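Local coordinates for protein N-isopropylammelide isopropylaminohydrolase (Burkholderia multivorans ATCC 17616, PDB 6NBO) that belongs to the amidohydrolase family of TIM-barrel metalloproteins and holds zinc ions bound by histidine and aspartate side chains, at residues A[136-141]-A[154-159]; A[162-167]-A[201-206]; A[176-181]-A[205-210]. One frame throughout, in Å; residues are numbered along the deposited sequence. Where two conformers were deposited one is given.

Interaction 1 (A[136-141]-A[154-159])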
loop_
_atom_site.group_PDB
_atom_site.type_symbol
_atom_site.label_atom_id
_atom_site.label_comp_id
_atom_site.label_asym_id
_atom_site.label_seq_id
_atom_site.Cartn_x
_atom_site.Cartn_y
_atom_site.Cartn_z
ATOM N N ARG A 136 12.356 -13.289 -12.202
ATOM C CA ARG A 136 13.536 -12.473 -11.921
ATOM C C ARG A 136 13.187 -11.239 -11.097
ATOM O O ARG A 136 13.911 -10.895 -10.154
ATOM C CB ARG A 136 14.246 -12.063 -13.213
ATOM C CG ARG A 136 15.352 -11.052 -12.926
ATOM C CD ARG A 136 16.426 -11.031 -13.978
ATOM N NE ARG A 136 15.913 -11.134 -15.338
ATOM C CZ ARG A 136 15.296 -10.153 -15.993
ATOM N NH1 ARG A 136 14.896 -10.351 -17.246
ATOM N NH2 ARG A 136 15.069 -8.987 -15.399
ATOM N N HIS A 137 12.100 -10.542 -11.446
ATOM C CA HIS A 137 11.717 -9.372 -10.657
ATOM C C HIS A 137 11.317 -9.779 -9.246
ATOM O O HIS A 137 11.659 -9.096 -8.273
ATOM C CB HIS A 137 10.565 -8.615 -11.323
ATOM C CG HIS A 137 10.813 -8.256 -12.757
ATOM N ND1 HIS A 137 11.933 -7.569 -13.176
ATOM C CD2 HIS A 137 10.074 -8.482 -13.871
ATOM C CE1 HIS A 137 11.876 -7.394 -14.485
ATOM N NE2 HIS A 137 10.758 -7.938 -14.931
ATOM N N LEU A 138 10.568 -10.875 -9.118
ATOM C CA LEU A 138 10.203 -11.377 -7.796
ATOM C C LEU A 138 11.439 -11.647 -6.945
ATOM O O LEU A 138 11.512 -11.220 -5.786
ATOM C CB LEU A 138 9.363 -12.646 -7.940
ATOM C CG LEU A 138 8.988 -13.278 -6.603
ATOM C CD1 LEU A 138 8.141 -12.290 -5.784
ATOM C CD2 LEU A 138 8.248 -14.604 -6.828
ATOM N N HIS A 139 12.422 -12.360 -7.500
ATOM C CA HIS A 139 13.625 -12.676 -6.730
ATOM C C HIS A 139 14.344 -11.413 -6.265
ATOM O O HIS A 139 14.868 -11.369 -5.146
ATOM C CB HIS A 139 14.573 -13.559 -7.550
ATOM C CG HIS A 139 14.096 -14.974 -7.712
ATOM N ND1 HIS A 139 13.570 -15.708 -6.670
ATOM C CD2 HIS A 139 14.064 -15.787 -8.796
ATOM C CE1 HIS A 139 13.224 -16.907 -7.106
ATOM N NE2 HIS A 139 13.516 -16.981 -8.391
ATOM N N ARG A 140 14.387 -10.373 -7.107
ATOM C CA ARG A 140 15.047 -9.133 -6.695
ATOM C C ARG A 140 14.301 -8.450 -5.553
ATOM O O ARG A 140 14.922 -7.951 -4.607
ATOM C CB ARG A 140 15.191 -8.181 -7.885
ATOM C CG ARG A 140 16.021 -8.732 -9.060
ATOM C CD ARG A 140 17.494 -8.952 -8.711
ATOM N NE ARG A 140 17.720 -10.111 -7.847
ATOM C CZ ARG A 140 17.904 -11.357 -8.277
ATOM N NH1 ARG A 140 18.096 -12.336 -7.398
ATOM N NH2 ARG A 140 17.892 -11.628 -9.578
ATOM N N VAL A 141 12.970 -8.409 -5.624
ATOM C CA VAL A 141 12.210 -7.803 -4.534
ATOM C C VAL A 141 12.279 -8.667 -3.282
ATOM O O VAL A 141 12.328 -8.138 -2.161
ATOM C CB VAL A 141 10.758 -7.548 -4.984
ATOM C CG1 VAL A 141 9.923 -6.997 -3.820
ATOM C CG2 VAL A 141 10.754 -6.565 -6.156
ATOM N N ILE A 154 6.937 -6.075 4.093
ATOM C CA ILE A 154 6.597 -5.927 2.684
ATOM C C ILE A 154 5.732 -7.111 2.277
ATOM O O ILE A 154 6.173 -8.261 2.375
ATOM C CB ILE A 154 7.852 -5.827 1.793
ATOM C CG1 ILE A 154 8.725 -4.637 2.217
ATOM C CG2 ILE A 154 7.439 -5.672 0.314
ATOM C CD1 ILE A 154 10.024 -4.480 1.368
ATOM N N GLN A 155 4.496 -6.827 1.848
ATOM C CA GLN A 155 3.644 -7.804 1.183
ATOM C C GLN A 155 3.906 -7.735 -0.315
ATOM O O GLN A 155 4.002 -6.646 -0.882
ATOM C CB GLN A 155 2.160 -7.529 1.461
ATOM C CG GLN A 155 1.748 -7.701 2.924
ATOM C CD GLN A 155 0.303 -7.285 3.167
ATOM O OE1 GLN A 155 -0.351 -6.703 2.298
ATOM N NE2 GLN A 155 -0.195 -7.579 4.353
ATOM N N ILE A 156 4.017 -8.894 -0.960
ATOM C CA ILE A 156 4.317 -8.958 -2.393
ATOM C C ILE A 156 3.131 -9.580 -3.130
ATOM O O ILE A 156 2.715 -10.699 -2.803
ATOM C CB ILE A 156 5.599 -9.765 -2.660
ATOM C CG1 ILE A 156 6.830 -9.013 -2.114
ATOM C CG2 ILE A 156 5.734 -10.041 -4.158
ATOM C CD1 ILE A 156 8.099 -9.874 -2.056
ATOM N N VAL A 157 2.615 -8.870 -4.136
ATOM C CA VAL A 157 1.564 -9.364 -5.019
ATOM C C VAL A 157 2.210 -9.792 -6.334
ATOM O O VAL A 157 2.826 -8.969 -7.020
ATOM C CB VAL A 157 0.497 -8.290 -5.286
ATOM C CG1 VAL A 157 -0.675 -8.910 -6.062
ATOM C CG2 VAL A 157 0.015 -7.656 -3.990
ATOM N N ALA A 158 2.043 -11.060 -6.710
ATOM C CA ALA A 158 2.571 -11.563 -7.983
ATOM C C ALA A 158 1.662 -11.088 -9.111
ATOM O O ALA A 158 0.541 -11.587 -9.254
ATOM C CB ALA A 158 2.658 -13.088 -7.951
ATOM N N PHE A 159 2.144 -10.143 -9.927
ATOM C CA PHE A 159 1.294 -9.378 -10.847
ATOM C C PHE A 159 1.586 -9.726 -12.308
ATOM O O PHE A 159 2.628 -9.315 -12.845
ATOM C CB PHE A 159 1.505 -7.879 -10.600
ATOM C CG PHE A 159 0.693 -6.972 -11.495
ATOM C CD1 PHE A 159 -0.681 -7.151 -11.635
ATOM C CD2 PHE A 159 1.301 -5.916 -12.166
ATOM C CE1 PHE A 159 -1.434 -6.312 -12.451
ATOM C CE2 PHE A 159 0.560 -5.070 -12.984
ATOM C CZ PHE A 159 -0.817 -5.277 -13.130
#
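With chi1 at -68°, I156 keeps CG1 beside its backbone N and sends its CG2 methyl anti to that N. The strand residue thus offers two branches to the helix. L138 takes one of them. Its CG lies beside the carbonyl carbon (chi1 177°), and chi2 of 61° swings CD1 to the strand. L138 CD1 meets I156 CG2 at 3.7 Å, the two side chains crossing at a slant. V141 takes the other branch. Its CG1 lies 3.8 Å from I156 CD1 and 4.1 Å from I156 CG1. V141 and I156 run past each other in opposite directions, with V141 CG1 lying along the CG1-CD1 arm of I156.

L138 and V141 are three residues apart, about one helical turn, and both can therefore rest on I156. The contact is wholly apolar and buried, with no hydrogen bond between the segments. V141 also touches V127 of strand 120-128. The backbone N of I156 is hydrogen-bonded to D183 OD2. Further along the strand, the ring of F159 stacks with that of H218, a zinc ligand. Helix 136-147 lies between strands 120-128 and 153-159 in sequence. Its packing on the second of these strands is that of a beta-alpha-beta unit in a TIM barrel.

Interaction 2 (A[162-167]-A[201-206])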
loop_
_atom_site.group_PDB
_atom_site.type_symbol
_atom_site.label_atom_id
_atom_site.label_comp_id
_atom_site.label_asym_id
_atom_site.label_seq_id
_atom_site.Cartn_x
_atom_site.Cartn_y
_atom_site.Cartn_z
ATOM N N SER A 162 1.120 -8.274 -18.110
ATOM C CA SER A 162 0.684 -8.368 -19.495
ATOM C C SER A 162 -0.382 -9.433 -19.715
ATOM O O SER A 162 -0.661 -9.774 -20.867
ATOM C CB SER A 162 1.884 -8.636 -20.403
ATOM O OG SER A 162 2.509 -9.848 -20.035
ATOM N N GLY A 163 -0.976 -9.963 -18.650
ATOM C CA GLY A 163 -2.084 -10.893 -18.753
ATOM C C GLY A 163 -1.659 -12.335 -18.499
ATOM O O GLY A 163 -0.480 -12.685 -18.498
ATOM N N VAL A 164 -2.662 -13.190 -18.288
ATOM C CA VAL A 164 -2.462 -14.608 -17.988
ATOM C C VAL A 164 -2.901 -15.504 -19.146
ATOM O O VAL A 164 -2.141 -16.360 -19.606
ATOM C CB VAL A 164 -3.205 -15.004 -16.693
ATOM C CG1 VAL A 164 -2.929 -16.477 -16.350
ATOM C CG2 VAL A 164 -2.818 -14.091 -15.564
ATOM N N LEU A 165 -4.148 -15.342 -19.607
ATOM C CA LEU A 165 -4.762 -16.357 -20.463
ATOM C C LEU A 165 -4.058 -16.489 -21.805
ATOM O O LEU A 165 -3.926 -17.598 -22.338
ATOM C CB LEU A 165 -6.242 -16.037 -20.685
ATOM C CG LEU A 165 -7.147 -16.101 -19.461
ATOM C CD1 LEU A 165 -8.614 -15.916 -19.910
ATOM C CD2 LEU A 165 -6.956 -17.430 -18.761
ATOM N N LYS A 166 -3.639 -15.375 -22.391
ATOM C CA LYS A 166 -3.097 -15.395 -23.740
ATOM C C LYS A 166 -1.595 -15.620 -23.775
ATOM O O LYS A 166 -1.002 -15.583 -24.852
ATOM C CB LYS A 166 -3.428 -14.089 -24.459
ATOM C CG LYS A 166 -4.922 -13.851 -24.623
ATOM C CD LYS A 166 -5.197 -12.603 -25.440
ATOM C CE LYS A 166 -5.728 -11.481 -24.571
ATOM N NZ LYS A 166 -7.017 -10.947 -25.113
ATOM N N ARG A 167 -0.961 -15.841 -22.635
ATOM C CA ARG A 167 0.491 -15.993 -22.582
ATOM C C ARG A 167 0.801 -17.354 -21.978
ATOM O O ARG A 167 0.814 -17.501 -20.743
ATOM C CB ARG A 167 1.128 -14.851 -21.787
ATOM C CG ARG A 167 0.953 -13.506 -22.498
ATOM C CD ARG A 167 1.624 -12.346 -21.778
ATOM N NE ARG A 167 3.051 -12.583 -21.592
ATOM C CZ ARG A 167 4.007 -12.109 -22.384
ATOM N NH1 ARG A 167 3.697 -11.340 -23.426
ATOM N NH2 ARG A 167 5.281 -12.408 -22.131
ATOM N N VAL A 201 -11.147 -15.108 -14.293
ATOM C CA VAL A 201 -11.424 -15.101 -12.862
ATOM C C VAL A 201 -11.282 -16.505 -12.283
ATOM O O VAL A 201 -10.745 -16.687 -11.183
ATOM C CB VAL A 201 -12.816 -14.499 -12.601
ATOM C CG1 VAL A 201 -13.255 -14.759 -11.179
ATOM C CG2 VAL A 201 -12.793 -13.002 -12.896
ATOM N N ASP A 202 -11.754 -17.517 -13.005
ATOM C CA ASP A 202 -11.648 -18.880 -12.502
ATOM C C ASP A 202 -10.188 -19.331 -12.425
ATOM O O ASP A 202 -9.790 -19.992 -11.460
ATOM C CB ASP A 202 -12.465 -19.825 -13.380
ATOM C CG ASP A 202 -13.982 -19.644 -13.214
ATOM O OD1 ASP A 202 -14.439 -18.939 -12.284
ATOM O OD2 ASP A 202 -14.719 -20.215 -14.034
ATOM N N VAL A 203 -9.366 -18.971 -13.412
ATOM C CA VAL A 203 -7.957 -19.374 -13.376
ATOM C C VAL A 203 -7.250 -18.739 -12.181
ATOM O O VAL A 203 -6.562 -19.416 -11.406
ATOM C CB VAL A 203 -7.257 -19.025 -14.702
ATOM C CG1 VAL A 203 -5.735 -19.070 -14.540
ATOM C CG2 VAL A 203 -7.696 -19.987 -15.818
ATOM N N LEU A 204 -7.421 -17.431 -12.006
ATOM C CA LEU A 204 -6.750 -16.733 -10.914
ATOM C C LEU A 204 -7.223 -17.235 -9.550
ATOM O O LEU A 204 -6.408 -17.509 -8.662
ATOM C CB LEU A 204 -6.989 -15.232 -11.046
ATOM C CG LEU A 204 -6.263 -14.530 -12.187
ATOM C CD1 LEU A 204 -6.760 -13.088 -12.296
ATOM C CD2 LEU A 204 -4.753 -14.583 -11.955
ATOM N N PHE A 205 -8.542 -17.339 -9.345
ATOM C CA PHE A 205 -9.003 -17.824 -8.045
ATOM C C PHE A 205 -8.569 -19.265 -7.802
ATOM O O PHE A 205 -8.312 -19.649 -6.655
ATOM C CB PHE A 205 -10.526 -17.679 -7.908
ATOM C CG PHE A 205 -10.946 -16.325 -7.407
ATOM C CD1 PHE A 205 -11.036 -15.247 -8.276
ATOM C CD2 PHE A 205 -11.195 -16.115 -6.054
ATOM C CE1 PHE A 205 -11.399 -13.981 -7.811
ATOM C CE2 PHE A 205 -11.564 -14.867 -5.584
ATOM C CZ PHE A 205 -11.663 -13.793 -6.460
ATOM N N GLY A 206 -8.476 -20.074 -8.861
ATOM C CA GLY A 206 -8.003 -21.436 -8.691
ATOM C C GLY A 206 -6.577 -21.477 -8.176
ATOM O O GLY A 206 -6.255 -22.241 -7.263
#
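A type I beta turn from V164 to R167 sits in the loop that leads from strand 153-159 to helix 170-180, and its first two residues lean on V203 and L204 of helix 197-211. V164 uses both methyls. Its CG2 lies 4.1 Å from L204 CD2, and its CG1 lies 4.2 Å from V203 CG1. Chi1 of V164, -177°, splits the methyls: CG1, beside the carbonyl carbon, faces V203, and CG2, beside the N, faces L204. L165 adds its tip, with CD2 at 4.0 Å from V203 CG2. L165 and V203 pass in opposite directions, while V164 crosses L204 at a slant.

All of these are van der Waals contacts. The polar hold is on the turn itself. R167 N donates to V164 O at 3.3 Å, and the carboxylate of E194 accepts from the backbone N of both V164 and L165. V164 also packs on T170 and L174 of helix 170-180. Here a beta-to-alpha loop beyond the C-terminal end of strand 153-159 packs on the helix of the next beta/alpha element of the TIM barrel.

Interaction 3 (A[176-181]-A[205-210])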
loop_
_atom_site.group_PDB
_atom_site.type_symbol
_atom_site.label_atom_id
_atom_site.label_comp_id
_atom_site.label_asym_id
_atom_site.label_seq_id
_atom_site.Cartn_x
_atom_site.Cartn_y
_atom_site.Cartn_z
ATOM N N ASP A 176 4.290 -20.744 -9.256
ATOM C CA ASP A 176 5.681 -20.747 -8.803
ATOM C C ASP A 176 5.996 -19.508 -7.978
ATOM O O ASP A 176 6.766 -19.578 -7.014
ATOM C CB ASP A 176 6.634 -20.822 -9.995
ATOM C CG ASP A 176 6.567 -22.149 -10.705
ATOM O OD1 ASP A 176 5.946 -23.086 -10.157
ATOM O OD2 ASP A 176 7.132 -22.248 -11.811
ATOM N N ALA A 177 5.420 -18.359 -8.347
ATOM C CA ALA A 177 5.689 -17.130 -7.609
ATOM C C ALA A 177 5.162 -17.229 -6.184
ATOM O O ALA A 177 5.841 -16.836 -5.228
ATOM C CB ALA A 177 5.060 -15.931 -8.328
ATOM N N LEU A 178 3.931 -17.720 -6.024
ATOM C CA LEU A 178 3.393 -17.917 -4.681
ATOM C C LEU A 178 4.255 -18.889 -3.888
ATOM O O LEU A 178 4.583 -18.635 -2.723
ATOM C CB LEU A 178 1.953 -18.421 -4.759
ATOM C CG LEU A 178 0.977 -17.501 -5.487
ATOM C CD1 LEU A 178 -0.422 -18.099 -5.471
ATOM C CD2 LEU A 178 0.973 -16.110 -4.876
ATOM N N ALA A 179 4.650 -19.998 -4.511
ATOM C CA ALA A 179 5.517 -20.952 -3.829
ATOM C C ALA A 179 6.844 -20.323 -3.433
ATOM O O ALA A 179 7.427 -20.696 -2.409
ATOM C CB ALA A 179 5.761 -22.168 -4.717
ATOM N N ALA A 180 7.340 -19.377 -4.224
ATOM C CA ALA A 180 8.653 -18.804 -3.961
ATOM C C ALA A 180 8.622 -17.686 -2.932
ATOM O O ALA A 180 9.689 -17.230 -2.515
ATOM C CB ALA A 180 9.270 -18.268 -5.256
ATOM N N GLY A 181 7.447 -17.211 -2.532
ATOM C CA GLY A 181 7.427 -16.199 -1.501
ATOM C C GLY A 181 6.492 -15.033 -1.738
ATOM O O GLY A 181 6.288 -14.224 -0.830
ATOM N N PHE A 205 -8.542 -17.339 -9.345
ATOM C CA PHE A 205 -9.003 -17.824 -8.045
ATOM C C PHE A 205 -8.569 -19.265 -7.802
ATOM O O PHE A 205 -8.312 -19.649 -6.655
ATOM C CB PHE A 205 -10.526 -17.679 -7.908
ATOM C CG PHE A 205 -10.946 -16.325 -7.407
ATOM C CD1 PHE A 205 -11.036 -15.247 -8.276
ATOM C CD2 PHE A 205 -11.195 -16.115 -6.054
ATOM C CE1 PHE A 205 -11.399 -13.981 -7.811
ATOM C CE2 PHE A 205 -11.564 -14.867 -5.584
ATOM C CZ PHE A 205 -11.663 -13.793 -6.460
ATOM N N GLY A 206 -8.476 -20.074 -8.861
ATOM C CA GLY A 206 -8.003 -21.436 -8.691
ATOM C C GLY A 206 -6.577 -21.477 -8.176
ATOM O O GLY A 206 -6.255 -22.241 -7.263
ATOM N N ILE A 207 -5.710 -20.641 -8.738
ATOM C CA ILE A 207 -4.317 -20.623 -8.299
ATOM C C ILE A 207 -4.226 -20.167 -6.851
ATOM O O ILE A 207 -3.554 -20.797 -6.029
ATOM C CB ILE A 207 -3.470 -19.733 -9.223
ATOM C CG1 ILE A 207 -3.465 -20.297 -10.646
ATOM C CG2 ILE A 207 -2.027 -19.587 -8.667
ATOM C CD1 ILE A 207 -2.897 -19.321 -11.674
ATOM N N ALA A 208 -4.917 -19.075 -6.510
ATOM C CA ALA A 208 -4.850 -18.572 -5.142
ATOM C C ALA A 208 -5.405 -19.594 -4.160
ATOM O O ALA A 208 -4.843 -19.798 -3.076
ATOM C CB ALA A 208 -5.610 -17.253 -5.026
ATOM N N GLU A 209 -6.505 -20.249 -4.528
ATOM C CA GLU A 209 -7.102 -21.250 -3.650
ATOM C C GLU A 209 -6.135 -22.398 -3.400
ATOM O O GLU A 209 -6.071 -22.935 -2.290
ATOM C CB GLU A 209 -8.404 -21.769 -4.263
ATOM C CG GLU A 209 -9.125 -22.820 -3.432
ATOM C CD GLU A 209 -10.153 -22.217 -2.489
ATOM O OE1 GLU A 209 -10.028 -21.021 -2.142
ATOM O OE2 GLU A 209 -11.093 -22.945 -2.102
ATOM N N ARG A 210 -5.368 -22.774 -4.424
ATOM C CA ARG A 210 -4.428 -23.880 -4.278
ATOM C C ARG A 210 -3.359 -23.579 -3.236
ATOM O O ARG A 210 -2.934 -24.478 -2.503
ATOM C CB ARG A 210 -3.782 -24.196 -5.626
ATOM C CG ARG A 210 -2.550 -25.089 -5.541
ATOM C CD ARG A 210 -2.382 -25.878 -6.828
ATOM N NE ARG A 210 -2.602 -25.027 -7.992
ATOM C CZ ARG A 210 -1.656 -24.669 -8.851
ATOM N NH1 ARG A 210 -0.410 -25.107 -8.702
ATOM N NH2 ARG A 210 -1.963 -23.882 -9.869
#
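L178 and I207 make the close part of this contact between two helices. L178 CD1 lies 3.9 Å from I207 CG2 and 4.2 Å from the carbonyl O of I207. The same methyl lies 4.5 Å from A208 CA, a marginal approach. CD1 thus makes the contacts of L178 with both I207 and A208. The chain of L178 is extended at chi2, -179°, which carries CD1 out to the neighbouring helix. I207 keeps CG1 beside its backbone N (chi1 -63°), which leaves CG2 anti to that N and facing L178. The two side chains cross at about a right angle. The three touching residues, L178, I207 and A208, are all buried.

Helices 170-180 and 197-211 follow one another around the outside of the TIM barrel, with strand 184-188 between them in sequence. A208 reaches inward to L215 of strand 215-219. G181 leaves the helical path in a Schellman motif. It has a positive phi of 136°, and its N donates to L178 O at 3.2 Å, with a second, weak bond to A177 O. L178 O also accepts from R213 NH2, so the residue that packs through its side chain is held through its carbonyl as well.

The solvent side, with D176 and R210, is much looser. These two carry opposite charges. In one conformer of R210, its NH1 is 6.8 Å from D176 OD1, and no salt bridge forms. The place of this side chain is uncertain, as R210 was modelled in two conformers.

Overall arrangement
The three contacts follow the chain through successive elements of the barrel. Interaction 1 joins helix 136-147 to strand 153-159. The loop of interaction 2 comes next, then helix 170-180 of interaction 3. Interactions 2 and 3 both use helix 197-211, with centres about 12 Å apart. Their segments overlap at F205 and G206, but V203 and L204 serve interaction 2 and I207 and A208 serve interaction 3. Interactions 1 and 3 also touch directly: A158 CB is 3.7 Å from A177 CB, and L138 CD2 is 3.7 Å from A177 O. Helix 170-180 therefore packs on both segments of interaction 1. The side chain of I156 in interaction 1 is about 13 Å from a zinc ion.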